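Local atomic coordinates of inactivation-no-after-potential D protein (Drosophila melanogaster, PDB entry 2QKV), a protein that probably acts as a visual-signalling scaffold, using PDZ domains such as this fifth one to bind peptide segments of its partner proteins. Residues L24-S27 with G32-I35; L38-G41 with I46-K49. The protein carries 1 engineered substitution. All coordinates share one frame; numbering follows the deposited sequence.

Contact 1: residues L24-S27 with G32-I35; sequences LSLS and GCTI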
loop_
_atom_site.group_PDB
_atom_site.type_symbol
_atom_site.label_atom_id
_atom_site.label_comp_id
_atom_site.label_asym_id
_atom_site.label_seq_id
_atom_site.Cartn_x
_atom_site.Cartn_y
_atom_site.Cartn_z
ATOM N N LEU A 24 -0.428 -13.992 -20.700
ATOM C CA LEU A 24 -1.113 -13.469 -19.521
ATOM C C LEU A 24 -0.851 -11.988 -19.302
ATOM O O LEU A 24 0.304 -11.579 -19.229
ATOM C CB LEU A 24 -0.634 -14.196 -18.264
ATOM C CG LEU A 24 -0.619 -15.720 -18.221
ATOM C CD1 LEU A 24 0.008 -16.185 -16.900
ATOM C CD2 LEU A 24 -2.029 -16.231 -18.363
ATOM N N SER A 25 -1.915 -11.196 -19.188
ATOM C CA SER A 25 -1.786 -9.768 -18.890
ATOM C C SER A 25 -1.946 -9.710 -17.369
ATOM O O SER A 25 -2.954 -10.180 -16.837
ATOM C CB SER A 25 -2.899 -8.967 -19.564
ATOM O OG SER A 25 -2.839 -9.115 -20.975
ATOM N N LEU A 26 -0.966 -9.144 -16.674
ATOM C CA LEU A 26 -0.996 -9.108 -15.211
ATOM C C LEU A 26 -1.316 -7.744 -14.628
ATOM O O LEU A 26 -0.939 -6.717 -15.180
ATOM C CB LEU A 26 0.354 -9.566 -14.655
ATOM C CG LEU A 26 0.910 -10.886 -15.177
ATOM C CD1 LEU A 26 2.297 -11.097 -14.592
ATOM C CD2 LEU A 26 -0.025 -12.038 -14.785
ATOM N N SER A 27 -1.995 -7.758 -13.485
ATOM C CA SER A 27 -2.393 -6.548 -12.765
ATOM C C SER A 27 -1.885 -6.755 -11.337
ATOM O O SER A 27 -2.329 -7.689 -10.659
ATOM C CB SER A 27 -3.921 -6.439 -12.775
ATOM O OG SER A 27 -4.380 -5.333 -12.013
ATOM N N GLY A 32 -0.632 -10.603 -4.926
ATOM C CA GLY A 32 -0.006 -11.239 -6.071
ATOM C C GLY A 32 -0.374 -10.516 -7.339
ATOM O O GLY A 32 -0.678 -9.324 -7.328
ATOM N N CYS A 33 -0.362 -11.250 -8.439
ATOM C CA CYS A 33 -0.699 -10.668 -9.728
ATOM C C CYS A 33 -1.958 -11.263 -10.323
ATOM O O CYS A 33 -2.025 -12.466 -10.586
ATOM C CB CYS A 33 0.451 -10.852 -10.712
ATOM S SG CYS A 33 1.892 -9.830 -10.363
ATOM N N THR A 34 -2.966 -10.425 -10.528
ATOM C CA THR A 34 -4.216 -10.884 -11.112
ATOM C C THR A 34 -4.052 -11.063 -12.608
ATOM O O THR A 34 -3.397 -10.264 -13.281
ATOM C CB THR A 34 -5.369 -9.879 -10.870
ATOM O OG1 THR A 34 -5.662 -9.827 -9.472
ATOM C CG2 THR A 34 -6.635 -10.297 -11.631
ATOM N N ILE A 35 -4.638 -12.132 -13.122
ATOM C CA ILE A 35 -4.608 -12.364 -14.549
ATOM C C ILE A 35 -5.757 -11.505 -15.086
ATOM O O ILE A 35 -6.918 -11.891 -15.021
ATOM C CB ILE A 35 -4.823 -13.859 -14.870
ATOM C CG1 ILE A 35 -3.660 -14.664 -14.282
ATOM C CG2 ILE A 35 -4.926 -14.067 -16.387
ATOM C CD1 ILE A 35 -3.808 -16.177 -14.383
#

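Contact 2: residues L38-G41 with I46-K49; sequences LIQG and IDSK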
loop_
_atom_site.group_PDB
_atom_site.type_symbol
_atom_site.label_atom_id
_atom_site.label_comp_id
_atom_site.label_asym_id
_atom_site.label_seq_id
_atom_site.Cartn_x
_atom_site.Cartn_y
_atom_site.Cartn_z
ATOM N N LEU A 38 -6.094 -13.305 -20.609
ATOM C CA LEU A 38 -5.225 -14.385 -21.036
ATOM C C LEU A 38 -5.672 -14.909 -22.382
ATOM O O LEU A 38 -6.861 -14.943 -22.683
ATOM C CB LEU A 38 -5.182 -15.514 -19.997
ATOM C CG LEU A 38 -6.350 -16.470 -19.760
ATOM C CD1 LEU A 38 -5.956 -17.471 -18.662
ATOM C CD2 LEU A 38 -7.592 -15.694 -19.349
ATOM N N ILE A 39 -4.702 -15.296 -23.197
ATOM C CA ILE A 39 -4.992 -15.805 -24.523
ATOM C C ILE A 39 -4.956 -17.320 -24.498
ATOM O O ILE A 39 -3.922 -17.934 -24.226
ATOM C CB ILE A 39 -3.984 -15.253 -25.546
ATOM C CG1 ILE A 39 -2.582 -15.767 -25.245
ATOM C CG2 ILE A 39 -3.977 -13.732 -25.471
ATOM C CD1 ILE A 39 -1.546 -15.266 -26.214
ATOM N N GLN A 40 -6.110 -17.914 -24.774
ATOM C CA GLN A 40 -6.256 -19.358 -24.778
ATOM C C GLN A 40 -5.458 -19.982 -25.915
ATOM O O GLN A 40 -5.295 -19.370 -26.966
ATOM C CB GLN A 40 -7.745 -19.708 -24.902
ATOM C CG GLN A 40 -8.588 -19.381 -23.656
ATOM C CD GLN A 40 -8.253 -18.031 -23.019
ATOM O OE1 GLN A 40 -7.146 -17.826 -22.511
ATOM N NE2 GLN A 40 -9.213 -17.110 -23.039
ATOM N N GLY A 41 -4.948 -21.190 -25.696
ATOM C CA GLY A 41 -4.186 -21.865 -26.733
ATOM C C GLY A 41 -2.668 -21.806 -26.655
ATOM O O GLY A 41 -1.988 -22.385 -27.502
ATOM N N ILE A 46 -2.110 -23.882 -18.763
ATOM C CA ILE A 46 -2.803 -22.625 -18.530
ATOM C C ILE A 46 -4.261 -22.803 -18.943
ATOM O O ILE A 46 -5.182 -22.433 -18.212
ATOM C CB ILE A 46 -2.163 -21.462 -19.344
ATOM C CG1 ILE A 46 -0.753 -21.180 -18.818
ATOM C CG2 ILE A 46 -3.035 -20.217 -19.269
ATOM C CD1 ILE A 46 -0.063 -19.978 -19.525
ATOM N N ASP A 47 -4.482 -23.397 -20.111
ATOM C CA ASP A 47 -5.844 -23.594 -20.578
ATOM C C ASP A 47 -6.663 -24.457 -19.629
ATOM O O ASP A 47 -7.845 -24.196 -19.409
ATOM C CB ASP A 47 -5.856 -24.236 -21.972
ATOM C CG ASP A 47 -5.384 -23.290 -23.054
ATOM O OD1 ASP A 47 -5.377 -22.062 -22.817
ATOM O OD2 ASP A 47 -5.039 -23.778 -24.149
ATOM N N SER A 48 -6.031 -25.477 -19.058
ATOM C CA SER A 48 -6.758 -26.372 -18.167
ATOM C C SER A 48 -6.930 -25.879 -16.734
ATOM O O SER A 48 -7.936 -26.192 -16.093
ATOM C CB SER A 48 -6.098 -27.755 -18.147
ATOM O OG SER A 48 -4.825 -27.734 -17.521
ATOM N N LYS A 49 -5.979 -25.095 -16.234
ATOM C CA LYS A 49 -6.063 -24.644 -14.839
ATOM C C LYS A 49 -6.281 -23.168 -14.529
ATOM O O LYS A 49 -6.657 -22.833 -13.405
ATOM C CB LYS A 49 -4.814 -25.078 -14.072
ATOM C CG LYS A 49 -4.516 -26.567 -14.084
ATOM C CD LYS A 49 -3.280 -26.845 -13.254
ATOM C CE LYS A 49 -2.920 -28.319 -13.240
ATOM N NZ LYS A 49 -1.700 -28.557 -12.407
#

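Contact 1: residues L24-S27 with G32-I35
Leu24 opens the contact with its branch end: its CD2 methyl passes obliquely against CG2 of Ile35, 4.1 Å away, while Ile56 of strand 55-59 touches both side chains. In Ile35, CG2 lies opposite the backbone N across the CA-CB bond, which brings this methyl round to Leu24. At Ser25 the backbone does the work, its O receiving a CA-H...O contact from Ile35 CA at 3.6 Å. Leu26 and Ile35 then form a non-hydrogen-bonded antiparallel pair. Here Leu26 CA lies 3.3 Å from Thr34 O, a second CA-H...O contact, and Leu26 CB meets Cys33 CB on the same sheet face at 4.1 Å. Phe69 of helix 69-77 packs on both these side chains. Ser27 and Thr34 make the hydrogen-bonded pair. Ser27 N donates to Thr34 O at 2.9 Å, and Thr34 N returns a bond to Ser27 O of 2.8 Å. Their side chains share the other face, with Ser27 CB 4.2 Å from Thr34 CB. The Thr34 hydroxyl is engaged by Asn29 OD1 in the same chain and more weakly by Ser27 OG of a neighbouring subunit. Leu26 makes backbone hydrogen bonds to another subunit, whose Pro92 packs on it. A twisted antiparallel hairpin with one strand beside a helix is characteristic of the PDZ fold, in which strand 24-28 and helix 69-77 would flank the peptide-binding groove.

Contact 2: residues L38-G41 with I46-K49
Asp47 carries the polar half of this contact by turning its carboxylate onto the backbone N of Gly41. The stronger bond runs from Gly41 N to Asp47 OD1, 3.0 Å long and nearly straight at 165°, and it uses the oxygen's syn lone pair. Gly41 N also makes a weak bond to Asp47 OD2, also 3.0 Å but bent to 133°; one N-H is thus shared, unequally, between both oxygens. The carboxylate reaches the loop because Asp47 CG stands opposite its own carbonyl carbon (chi1 -71°) and beside the backbone N. Its oxygens also come close to the loop backbone, Asp47 OD1 3.5 Å from Gln40 CA and OD2 3.3 Å from Gly41 CA. Gripped by a helix residue, the amide of Gly41 is held where the loop bends, at a positive phi. Ile46 and Leu38 supply the apolar half. Ile46 CG2 meets Leu38 CD1 at 4.1 Å, methyl against methyl, as the two side chains run past one another in opposite senses. Both residues of this pair are buried, whereas Asp47 and Gly41 are exposed. Helix 44-49 is thereby fastened to the loop leaving strand 33-38. Ile46 also packs on Leu14 of strand 10-15, Lys49 NZ bonds to Asn11 O of that strand, and the backbone of Ile39 is hydrogen-bonded to that of Gly23.

In the fold
Followed from the N terminus, the chain shows how short-range closures can be placed one after another along a small beta domain. Contact 1 comes first, closing the turn between strands 24-28 and 33-38. Contact 2 opens only after it has closed, where the next loop meets helix 44-49. The two neither nest nor cross, yet strand 33-38 runs from one into the other. With centres about 13 Å apart, they still meet in the interior: Leu24 CD2 lies 3.6 Å from Leu38 CB and also packs on Ile46 CG2. Hairpin, loop and short helix therefore share one apolar patch within the PDZ domain.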